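PDB 6UEH: Cow rumen GH26 endo-mannanase from Metagenome, which probably hydrolyses internal beta-1,4-mannosidic bonds of mannans such as galactomannan, as a family 26 glycoside hydrolase carrying an accessory domain. Local coordinates for residues Tyr87-Pro92 against Phe100-His105; Val304-Arg309 against His355-Glu360; His312-Asn317 against Phe327-Ala332. All blocks are in the same frame, centred on the assembly; numbering follows the deposited sequence.

Contact 1 of 3, residues Tyr87-Pro92 against Phe100-His105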
loop_
_atom_site.group_PDB
_atom_site.type_symbol
_atom_site.label_atom_id
_atom_site.label_comp_id
_atom_site.label_asym_id
_atom_site.label_seq_id
_atom_site.Cartn_x
_atom_site.Cartn_y
_atom_site.Cartn_z
ATOM N N TYR A 87 -13.275 12.697 4.738
ATOM C CA TYR A 87 -13.040 11.748 3.658
ATOM C C TYR A 87 -13.532 12.343 2.343
ATOM O O TYR A 87 -14.684 12.772 2.247
ATOM C CB TYR A 87 -13.745 10.422 3.936
ATOM C CG TYR A 87 -13.491 9.870 5.320
ATOM C CD1 TYR A 87 -12.345 9.134 5.596
ATOM C CD2 TYR A 87 -14.404 10.076 6.348
ATOM C CE1 TYR A 87 -12.110 8.623 6.862
ATOM C CE2 TYR A 87 -14.179 9.567 7.617
ATOM C CZ TYR A 87 -13.030 8.840 7.868
ATOM O OH TYR A 87 -12.798 8.332 9.126
ATOM N N GLN A 88 -12.664 12.365 1.336
ATOM C CA GLN A 88 -12.972 13.028 0.069
ATOM C C GLN A 88 -13.435 12.062 -1.022
ATOM O O GLN A 88 -12.856 10.989 -1.208
ATOM C CB GLN A 88 -11.753 13.811 -0.434
ATOM C CG GLN A 88 -11.437 15.072 0.360
ATOM C CD GLN A 88 -10.717 14.785 1.663
ATOM O OE1 GLN A 88 -9.991 13.797 1.781
ATOM N NE2 GLN A 88 -10.914 15.652 2.651
ATOM N N TYR A 89 -14.475 12.465 -1.746
ATOM C CA TYR A 89 -15.013 11.675 -2.850
ATOM C C TYR A 89 -15.362 12.568 -4.036
ATOM O O TYR A 89 -15.868 13.678 -3.863
ATOM C CB TYR A 89 -16.256 10.892 -2.402
ATOM C CG TYR A 89 -15.954 9.803 -1.403
ATOM C CD1 TYR A 89 -15.902 10.075 -0.041
ATOM C CD2 TYR A 89 -15.713 8.501 -1.820
ATOM C CE1 TYR A 89 -15.618 9.083 0.877
ATOM C CE2 TYR A 89 -15.428 7.500 -0.911
ATOM C CZ TYR A 89 -15.381 7.798 0.436
ATOM O OH TYR A 89 -15.096 6.806 1.344
ATOM N N THR A 90 -15.091 12.080 -5.241
ATOM C CA THR A 90 -15.490 12.789 -6.450
ATOM C C THR A 90 -16.842 12.284 -6.944
ATOM O O THR A 90 -16.966 11.134 -7.372
ATOM C CB THR A 90 -14.455 12.630 -7.575
ATOM O OG1 THR A 90 -13.187 13.131 -7.136
ATOM C CG2 THR A 90 -14.902 13.397 -8.814
ATOM N N VAL A 91 -17.853 13.142 -6.874
ATOM C CA VAL A 91 -19.183 12.792 -7.358
ATOM C C VAL A 91 -19.339 13.234 -8.808
ATOM O O VAL A 91 -19.236 14.424 -9.112
ATOM C CB VAL A 91 -20.293 13.428 -6.498
ATOM C CG1 VAL A 91 -21.664 13.167 -7.108
ATOM C CG2 VAL A 91 -20.230 12.892 -5.078
ATOM N N PRO A 92 -19.563 12.271 -9.713
ATOM C CA PRO A 92 -19.740 12.576 -11.137
ATOM C C PRO A 92 -20.953 13.463 -11.398
ATOM O O PRO A 92 -21.770 13.681 -10.502
ATOM C CB PRO A 92 -19.936 11.194 -11.773
ATOM C CG PRO A 92 -19.326 10.233 -10.803
ATOM C CD PRO A 92 -19.586 10.822 -9.450
ATOM N N PHE A 100 -24.908 7.047 -4.318
ATOM C CA PHE A 100 -23.458 7.182 -4.330
ATOM C C PHE A 100 -22.852 6.568 -3.072
ATOM O O PHE A 100 -23.362 6.760 -1.971
ATOM C CB PHE A 100 -23.043 8.651 -4.452
ATOM C CG PHE A 100 -21.567 8.840 -4.665
ATOM C CD1 PHE A 100 -21.026 8.782 -5.939
ATOM C CD2 PHE A 100 -20.718 9.058 -3.592
ATOM C CE1 PHE A 100 -19.669 8.944 -6.142
ATOM C CE2 PHE A 100 -19.358 9.220 -3.786
ATOM C CZ PHE A 100 -18.834 9.165 -5.063
ATOM N N ASP A 101 -21.759 5.833 -3.255
ATOM C CA ASP A 101 -21.061 5.162 -2.161
ATOM C C ASP A 101 -20.036 6.101 -1.532
ATOM O O ASP A 101 -19.021 6.430 -2.148
ATOM C CB ASP A 101 -20.392 3.881 -2.681
ATOM C CG ASP A 101 -19.605 3.134 -1.612
ATOM O OD1 ASP A 101 -19.765 3.423 -0.406
ATOM O OD2 ASP A 101 -18.827 2.232 -1.988
ATOM N N PHE A 102 -20.312 6.535 -0.305
ATOM C CA PHE A 102 -19.408 7.426 0.412
ATOM C C PHE A 102 -18.492 6.660 1.366
ATOM O O PHE A 102 -17.947 7.235 2.308
ATOM C CB PHE A 102 -20.197 8.492 1.179
ATOM C CG PHE A 102 -20.679 9.628 0.317
ATOM C CD1 PHE A 102 -19.792 10.591 -0.143
ATOM C CD2 PHE A 102 -22.015 9.738 -0.028
ATOM C CE1 PHE A 102 -20.230 11.636 -0.936
ATOM C CE2 PHE A 102 -22.460 10.786 -0.819
ATOM C CZ PHE A 102 -21.565 11.736 -1.274
ATOM N N GLY A 103 -18.339 5.360 1.123
ATOM C CA GLY A 103 -17.342 4.554 1.810
ATOM C C GLY A 103 -17.714 4.000 3.173
ATOM O O GLY A 103 -18.786 4.283 3.711
ATOM N N MET A 104 -16.815 3.190 3.724
ATOM C CA MET A 104 -16.978 2.641 5.065
ATOM C C MET A 104 -16.042 3.366 6.013
ATOM O O MET A 104 -14.837 3.430 5.772
ATOM C CB MET A 104 -16.684 1.142 5.093
ATOM C CG MET A 104 -16.992 0.407 3.809
ATOM S SD MET A 104 -16.442 -1.309 3.905
ATOM C CE MET A 104 -16.711 -1.838 2.215
ATOM N N HIS A 105 -16.588 3.911 7.093
ATOM C CA HIS A 105 -15.781 4.708 8.002
ATOM C C HIS A 105 -16.087 4.395 9.459
ATOM O O HIS A 105 -17.154 3.881 9.795
ATOM C CB HIS A 105 -15.984 6.193 7.709
ATOM C CG HIS A 105 -15.784 6.542 6.268
ATOM N ND1 HIS A 105 -14.558 6.440 5.645
ATOM C CD2 HIS A 105 -16.654 6.957 5.319
ATOM C CE1 HIS A 105 -14.681 6.792 4.378
ATOM N NE2 HIS A 105 -15.943 7.111 4.155
#

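Contact 2 of 3, residues Val304-Arg309 against His355-Glu360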
loop_
_atom_site.group_PDB
_atom_site.type_symbol
_atom_site.label_atom_id
_atom_site.label_comp_id
_atom_site.label_asym_id
_atom_site.label_seq_id
_atom_site.Cartn_x
_atom_site.Cartn_y
_atom_site.Cartn_z
ATOM N N VAL A 304 14.120 -22.236 -2.246
ATOM C CA VAL A 304 13.730 -21.119 -1.397
ATOM C C VAL A 304 12.866 -20.125 -2.164
ATOM O O VAL A 304 13.324 -19.516 -3.131
ATOM C CB VAL A 304 14.955 -20.378 -0.829
ATOM C CG1 VAL A 304 14.510 -19.166 -0.029
ATOM C CG2 VAL A 304 15.791 -21.313 0.033
ATOM N N PRO A 305 11.605 -19.972 -1.736
ATOM C CA PRO A 305 10.693 -18.982 -2.312
ATOM C C PRO A 305 11.001 -17.591 -1.768
ATOM O O PRO A 305 11.557 -17.473 -0.676
ATOM C CB PRO A 305 9.319 -19.465 -1.852
ATOM C CG PRO A 305 9.598 -20.121 -0.542
ATOM C CD PRO A 305 10.953 -20.772 -0.684
ATOM N N LEU A 306 10.637 -16.558 -2.520
ATOM C CA LEU A 306 10.956 -15.187 -2.138
ATOM C C LEU A 306 9.855 -14.214 -2.549
ATOM O O LEU A 306 9.410 -14.218 -3.694
ATOM C CB LEU A 306 12.289 -14.761 -2.768
ATOM C CG LEU A 306 12.792 -13.343 -2.497
ATOM C CD1 LEU A 306 13.198 -13.188 -1.035
ATOM C CD2 LEU A 306 13.950 -12.998 -3.426
ATOM N N ILE A 307 9.412 -13.381 -1.612
ATOM C CA ILE A 307 8.550 -12.259 -1.966
ATOM C C ILE A 307 9.441 -11.173 -2.561
ATOM O O ILE A 307 10.057 -10.390 -1.836
ATOM C CB ILE A 307 7.768 -11.718 -0.755
ATOM C CG1 ILE A 307 6.958 -12.844 -0.104
ATOM C CG2 ILE A 307 6.855 -10.569 -1.177
ATOM C CD1 ILE A 307 6.301 -12.459 1.204
ATOM N N PHE A 308 9.521 -11.153 -3.886
ATOM C CA PHE A 308 10.456 -10.289 -4.595
ATOM C C PHE A 308 9.802 -8.959 -4.956
ATOM O O PHE A 308 8.791 -8.924 -5.663
ATOM C CB PHE A 308 10.971 -11.004 -5.851
ATOM C CG PHE A 308 12.090 -10.288 -6.547
ATOM C CD1 PHE A 308 13.135 -9.736 -5.825
ATOM C CD2 PHE A 308 12.110 -10.186 -7.930
ATOM C CE1 PHE A 308 14.172 -9.081 -6.469
ATOM C CE2 PHE A 308 13.144 -9.533 -8.578
ATOM C CZ PHE A 308 14.174 -8.981 -7.846
ATOM N N ARG A 309 10.384 -7.868 -4.460
ATOM C CA ARG A 309 9.824 -6.534 -4.658
ATOM C C ARG A 309 10.811 -5.620 -5.393
ATOM O O ARG A 309 11.371 -4.694 -4.808
ATOM C CB ARG A 309 9.428 -5.928 -3.304
ATOM C CG ARG A 309 8.607 -4.649 -3.384
ATOM C CD ARG A 309 8.098 -4.245 -2.005
ATOM N NE ARG A 309 9.183 -4.079 -1.041
ATOM C CZ ARG A 309 9.650 -2.901 -0.638
ATOM N NH1 ARG A 309 9.117 -1.777 -1.105
ATOM N NH2 ARG A 309 10.641 -2.845 0.244
ATOM N N HIS A 355 11.260 -19.215 -11.229
ATOM C CA HIS A 355 9.829 -19.338 -10.969
ATOM C C HIS A 355 9.517 -19.425 -9.479
ATOM O O HIS A 355 8.396 -19.751 -9.090
ATOM C CB HIS A 355 9.269 -20.565 -11.692
ATOM C CG HIS A 355 9.614 -20.613 -13.148
ATOM N ND1 HIS A 355 9.028 -19.784 -14.079
ATOM C CD2 HIS A 355 10.497 -21.381 -13.831
ATOM C CE1 HIS A 355 9.529 -20.043 -15.274
ATOM N NE2 HIS A 355 10.424 -21.008 -15.150
ATOM N N ASN A 356 10.514 -19.124 -8.653
ATOM C CA ASN A 356 10.374 -19.209 -7.204
ATOM C C ASN A 356 9.999 -17.872 -6.578
ATOM O O ASN A 356 10.124 -17.690 -5.368
ATOM C CB ASN A 356 11.674 -19.719 -6.581
ATOM C CG ASN A 356 12.857 -18.812 -6.885
ATOM O OD1 ASN A 356 12.936 -18.220 -7.962
ATOM N ND2 ASN A 356 13.780 -18.699 -5.935
ATOM N N LEU A 357 9.536 -16.942 -7.404
ATOM C CA LEU A 357 9.321 -15.571 -6.964
ATOM C C LEU A 357 7.848 -15.217 -6.817
ATOM O O LEU A 357 7.021 -15.579 -7.655
ATOM C CB LEU A 357 9.977 -14.596 -7.942
ATOM C CG LEU A 357 11.445 -14.858 -8.279
ATOM C CD1 LEU A 357 11.942 -13.856 -9.313
ATOM C CD2 LEU A 357 12.302 -14.816 -7.017
ATOM N N ILE A 358 7.536 -14.510 -5.737
ATOM C CA ILE A 358 6.228 -13.894 -5.565
ATOM C C ILE A 358 6.384 -12.406 -5.848
ATOM O O ILE A 358 6.964 -11.672 -5.050
ATOM C CB ILE A 358 5.662 -14.119 -4.150
ATOM C CG1 ILE A 358 5.526 -15.619 -3.869
ATOM C CG2 ILE A 358 4.318 -13.420 -3.993
ATOM C CD1 ILE A 358 4.942 -15.938 -2.511
ATOM N N TRP A 359 5.884 -11.971 -6.998
ATOM C CA TRP A 359 6.142 -10.618 -7.476
ATOM C C TRP A 359 5.274 -9.581 -6.768
ATOM O O TRP A 359 4.061 -9.522 -6.975
ATOM C CB TRP A 359 5.923 -10.548 -8.990
ATOM C CG TRP A 359 6.887 -11.392 -9.770
ATOM C CD1 TRP A 359 6.820 -12.741 -9.978
ATOM C CD2 TRP A 359 8.065 -10.940 -10.446
ATOM N NE1 TRP A 359 7.885 -13.156 -10.742
ATOM C CE2 TRP A 359 8.665 -12.068 -11.042
ATOM C CE3 TRP A 359 8.672 -9.690 -10.606
ATOM C CZ2 TRP A 359 9.839 -11.984 -11.785
ATOM C CZ3 TRP A 359 9.839 -9.609 -11.343
ATOM C CH2 TRP A 359 10.409 -10.748 -11.923
ATOM N N GLU A 360 5.908 -8.762 -5.934
ATOM C CA GLU A 360 5.205 -7.696 -5.229
ATOM C C GLU A 360 5.539 -6.340 -5.832
ATOM O O GLU A 360 6.705 -5.944 -5.895
ATOM C CB GLU A 360 5.551 -7.699 -3.738
ATOM C CG GLU A 360 4.835 -6.611 -2.948
ATOM C CD GLU A 360 5.023 -6.746 -1.450
ATOM O OE1 GLU A 360 6.077 -7.259 -1.022
ATOM O OE2 GLU A 360 4.111 -6.343 -0.699
#

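Contact 3 of 3, residues His312-Asn317 against Phe327-Ala332. With ACT (acetate ion), chain D.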
loop_
_atom_site.group_PDB
_atom_site.type_symbol
_atom_site.label_atom_id
_atom_site.label_comp_id
_atom_site.label_asym_id
_atom_site.label_seq_id
_atom_site.Cartn_x
_atom_site.Cartn_y
_atom_site.Cartn_z
ATOM N N HIS A 312 10.702 -0.809 -6.889
ATOM C CA HIS A 312 9.715 -0.413 -5.893
ATOM C C HIS A 312 9.546 1.102 -5.789
ATOM O O HIS A 312 10.361 1.865 -6.315
ATOM C CB HIS A 312 10.096 -0.997 -4.527
ATOM C CG HIS A 312 11.331 -0.397 -3.931
ATOM N ND1 HIS A 312 12.559 -0.443 -4.557
ATOM C CD2 HIS A 312 11.530 0.251 -2.759
ATOM C CE1 HIS A 312 13.459 0.161 -3.801
ATOM N NE2 HIS A 312 12.861 0.589 -2.703
ATOM N N GLU A 313 8.475 1.518 -5.114
ATOM C CA GLU A 313 8.151 2.931 -4.904
ATOM C C GLU A 313 8.209 3.732 -6.202
ATOM O O GLU A 313 8.689 4.865 -6.222
ATOM C CB GLU A 313 9.094 3.541 -3.863
ATOM C CG GLU A 313 9.000 2.893 -2.490
ATOM C CD GLU A 313 9.876 3.583 -1.452
ATOM O OE1 GLU A 313 10.622 4.512 -1.819
ATOM O OE2 GLU A 313 9.823 3.195 -0.265
ATOM N N ALA A 314 7.704 3.132 -7.275
ATOM C CA ALA A 314 7.889 3.652 -8.629
ATOM C C ALA A 314 7.380 5.079 -8.827
ATOM O O ALA A 314 8.122 5.944 -9.295
ATOM C CB ALA A 314 7.219 2.729 -9.625
ATOM N N GLU A 315 6.118 5.320 -8.488
ATOM C CA GLU A 315 5.524 6.632 -8.717
ATOM C C GLU A 315 6.206 7.721 -7.895
ATOM O O GLU A 315 6.403 8.838 -8.373
ATOM C CB GLU A 315 4.026 6.621 -8.406
ATOM C CG GLU A 315 3.366 7.978 -8.625
ATOM C CD GLU A 315 1.876 7.979 -8.337
ATOM O OE1 GLU A 315 1.332 6.914 -7.977
ATOM O OE2 GLU A 315 1.252 9.053 -8.473
ATOM N N GLY A 316 6.572 7.390 -6.661
ATOM C CA GLY A 316 7.084 8.387 -5.739
ATOM C C GLY A 316 5.968 9.344 -5.364
ATOM O O GLY A 316 4.896 8.916 -4.936
ATOM N N ASN A 317 6.211 10.639 -5.524
ATOM C CA ASN A 317 5.163 11.630 -5.315
ATOM C C ASN A 317 4.255 11.709 -6.540
ATOM O O ASN A 317 4.675 11.370 -7.646
ATOM C CB ASN A 317 5.771 12.993 -4.992
ATOM C CG ASN A 317 6.366 13.044 -3.599
ATOM O OD1 ASN A 317 5.730 12.642 -2.625
ATOM N ND2 ASN A 317 7.599 13.524 -3.499
ATOM N N PHE A 327 13.149 7.268 -7.692
ATOM C CA PHE A 327 14.014 6.204 -8.198
ATOM C C PHE A 327 14.125 6.320 -9.715
ATOM O O PHE A 327 13.186 6.777 -10.369
ATOM C CB PHE A 327 13.474 4.830 -7.803
ATOM C CG PHE A 327 13.643 4.506 -6.346
ATOM C CD1 PHE A 327 14.830 4.791 -5.691
ATOM C CD2 PHE A 327 12.610 3.928 -5.628
ATOM C CE1 PHE A 327 14.987 4.494 -4.351
ATOM C CE2 PHE A 327 12.761 3.629 -4.285
ATOM C CZ PHE A 327 13.949 3.914 -3.646
ATOM N N TRP A 328 15.259 5.904 -10.279
ATOM C CA TRP A 328 15.503 6.125 -11.704
ATOM C C TRP A 328 14.510 5.380 -12.596
ATOM O O TRP A 328 14.193 5.843 -13.691
ATOM C CB TRP A 328 16.944 5.744 -12.086
ATOM C CG TRP A 328 17.301 4.280 -11.963
ATOM C CD1 TRP A 328 17.966 3.686 -10.929
ATOM C CD2 TRP A 328 17.042 3.241 -12.921
ATOM N NE1 TRP A 328 18.125 2.343 -11.174
ATOM C CE2 TRP A 328 17.566 2.044 -12.389
ATOM C CE3 TRP A 328 16.414 3.205 -14.171
ATOM C CZ2 TRP A 328 17.479 0.824 -13.064
ATOM C CZ3 TRP A 328 16.327 1.992 -14.839
ATOM C CH2 TRP A 328 16.859 0.819 -14.284
ATOM N N TRP A 329 13.999 4.247 -12.128
ATOM C CA TRP A 329 13.100 3.451 -12.960
ATOM C C TRP A 329 11.710 4.075 -13.123
ATOM O O TRP A 329 10.907 3.594 -13.920
ATOM C CB TRP A 329 12.974 2.024 -12.412
ATOM C CG TRP A 329 12.744 1.913 -10.931
ATOM C CD1 TRP A 329 11.564 2.086 -10.267
ATOM C CD2 TRP A 329 13.717 1.573 -9.937
ATOM N NE1 TRP A 329 11.745 1.886 -8.919
ATOM C CE2 TRP A 329 13.058 1.568 -8.690
ATOM C CE3 TRP A 329 15.085 1.277 -9.977
ATOM C CZ2 TRP A 329 13.719 1.279 -7.496
ATOM C CZ3 TRP A 329 15.738 0.991 -8.791
ATOM C CH2 TRP A 329 15.055 0.996 -7.567
ATOM N N GLY A 330 11.431 5.148 -12.390
ATOM C CA GLY A 330 10.153 5.831 -12.513
ATOM C C GLY A 330 10.279 7.177 -13.202
ATOM O O GLY A 330 9.291 7.881 -13.415
ATOM N N LYS A 331 11.512 7.521 -13.559
ATOM C CA LYS A 331 11.853 8.834 -14.094
ATOM C C LYS A 331 11.199 9.133 -15.442
ATOM O O LYS A 331 10.970 10.292 -15.783
ATOM C CB LYS A 331 13.375 8.947 -14.219
ATOM C CG LYS A 331 13.905 10.331 -14.529
ATOM C CD LYS A 331 15.424 10.302 -14.566
ATOM C CE LYS A 331 16.011 11.673 -14.860
ATOM N NZ LYS A 331 17.497 11.621 -14.858
ATOM N N ALA A 332 10.903 8.086 -16.206
ATOM C CA ALA A 332 10.355 8.252 -17.549
ATOM C C ALA A 332 8.833 8.123 -17.586
ATOM O O ALA A 332 8.232 8.113 -18.660
ATOM C CB ALA A 332 10.987 7.248 -18.498
HETATM C C ACT D . 13.858 2.493 0.548
HETATM O O ACT D . 14.750 3.021 -0.151
HETATM O OXT ACT D . 13.252 1.530 0.027
HETATM C CH3 ACT D . 13.540 2.983 1.929
HETATM O O HOH W 1 10.307 6.626 -7.586
#

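Contact 1 of 3, residues Tyr87-Pro92 against Phe100-His105
Tyr89 and Phe102 mark the nearest backbone approach, CA to CA 6.9 Å, of two strands that run nearly antiparallel at 160° yet stand too far apart to pair: each hydrogen-bonds within its own sheet, Tyr89 with Gln78 and Phe102 with Phe63. The gap between the layers is filled largely by aromatic rings. Tyr87 and His105 stack face to face, their centroids 3.7 Å apart and their planes only 17° from parallel, so that His105 ND1 lies over the middle of the phenol ring. His105 has its CG anti to the carbonyl carbon (chi1 -52°), which turns the imidazole back along its own strand, where NE2 donates to Phe102 O at 2.7 Å; stack and bond together fix the ring's rotation. With an alanine in place of Tyr87, the imidazole would probably lose the cover on that face and be held less firmly against turning. Tyr89 receives Phe102 CA over the centre of one face, while the Phe102 ring directs an edge at it in an offset edge-to-face pair. The phenol end reaches across Gly103, its OH 3.2 Å from Gly103 CA, a spot where a CB would collide with it. Gly103 N is held in turn by Asp101 OD1 in an Asx turn, and Gln62 is a second partner of that oxygen. Farther along, Val91 CG2 sits squarely over the Phe100 ring, a CH-pi contact. Successive strands facing each other from opposite layers, with their side chains interleaved between, are characteristic of a beta-sandwich, here the CBM6 domain.

Contact 2 of 3, residues Val304-Arg309 against His355-Glu360
Leu306, Ile307 and Phe308 pair in parallel with Leu357, Ile358 and Trp359, two neighbouring strands of the TIM barrel joined through helix 334-351 as a beta-alpha-beta crossover. The ladder is the regular parallel one: Ile358 N donates to Leu306 O at 2.8 Å, Phe308 N to Ile358 O, and Glu360 N to Phe308 O. The pairing starts before the strands do: Asn356, with CG between the backbone N and the carbonyl carbon (chi1 60°), directs ND2 to Val304 O at 3.0 Å, a nearly straight bond of 159° that lies close to the amide plane. On one face of the sheet, the edge of the Phe308 ring meets the face of the Trp359 indole, CD2 lying 4.1 Å from CZ3, while Leu357 CD1 touches the same CD2. This face packs outward against helix 280-301, where Leu292 meets Phe308 and Leu296 meets Leu306. Arg309 runs beside Glu360 without a salt bridge between them; its guanidinium is bound instead by salt bridges to Asp386 and Glu428, on strands 382-387 and 423-429 farther round the barrel, which probably keep the group fixed. Ile307 and Ile358 occupy the other face, and Ile307 CG2 comes within 3.4 Å of Glu360 OE1, an oxygen bonded to Tyr447 OH.

Contact 3 of 3, residues His312-Asn317 against Phe327-Ala332
Glu313 O and Phe327 N are bridged by one water, which donates to the carbonyl at 2.8 Å and accepts from the amide at 2.9 Å. Beside this bridge the direct link is made by an indole: Trp329 NE1 donates to His312 O at 2.9 Å, with the oxygen exactly in the plane of the ring and the N-H tilted from the carbonyl plane. That oxygen also lies at the rim of the Phe327 ring. Trp329 carries its CG between the backbone N and the carbonyl carbon (chi1 46°), which brings the indole across Phe327 CB and toward the histidine, its CZ2 reaching 3.6 Å from His312 ND1. Phe327 covers the His312 imidazole from one side, CE2 lying 3.4 Å from NE2 with the planes at an oblique 41°. On its edge the same NE2 donates to an acetate oxygen, OXT, at 2.9 Å; His240 binds this ion too and meets the His312 ring edge to face. Thus the imidazole is covered on a face while its N-H points to an anion, probably from the crystallisation liquor, that may mark a ligand pocket. Glu313 OE1 touches Phe327 CE2 but takes its hydrogen bond from Trp326. Gly330 lets the two segments close up, since a CB there would press to 2.3 Å from Ala314 O. Both segments belong to the long loop that leaves strand 306-309 at its C-terminal end, the end where TIM-barrel glycosidases carry their active sites, and that folds back on itself before helix 334-351 begins.

The three contacts illustrate how chemistry follows position in a fold. Contact 2 is wholly buried and rests on backbone pairing within a single sheet; contact 1, partly buried, joins two sheets of another domain mainly through aromatic rings, with its backbone bonds spent inside each layer. Contact 3 is buried as well but has neither helix nor strand: an indole N-H and a bridging water make the polar links, with packed rings beside them. Contacts 2 and 3 adjoin in sequence, the loop of contact 3 following strand 306-309. Contact 1 stands apart in the CBM6 domain, its centre about 36 Å from that of contact 2.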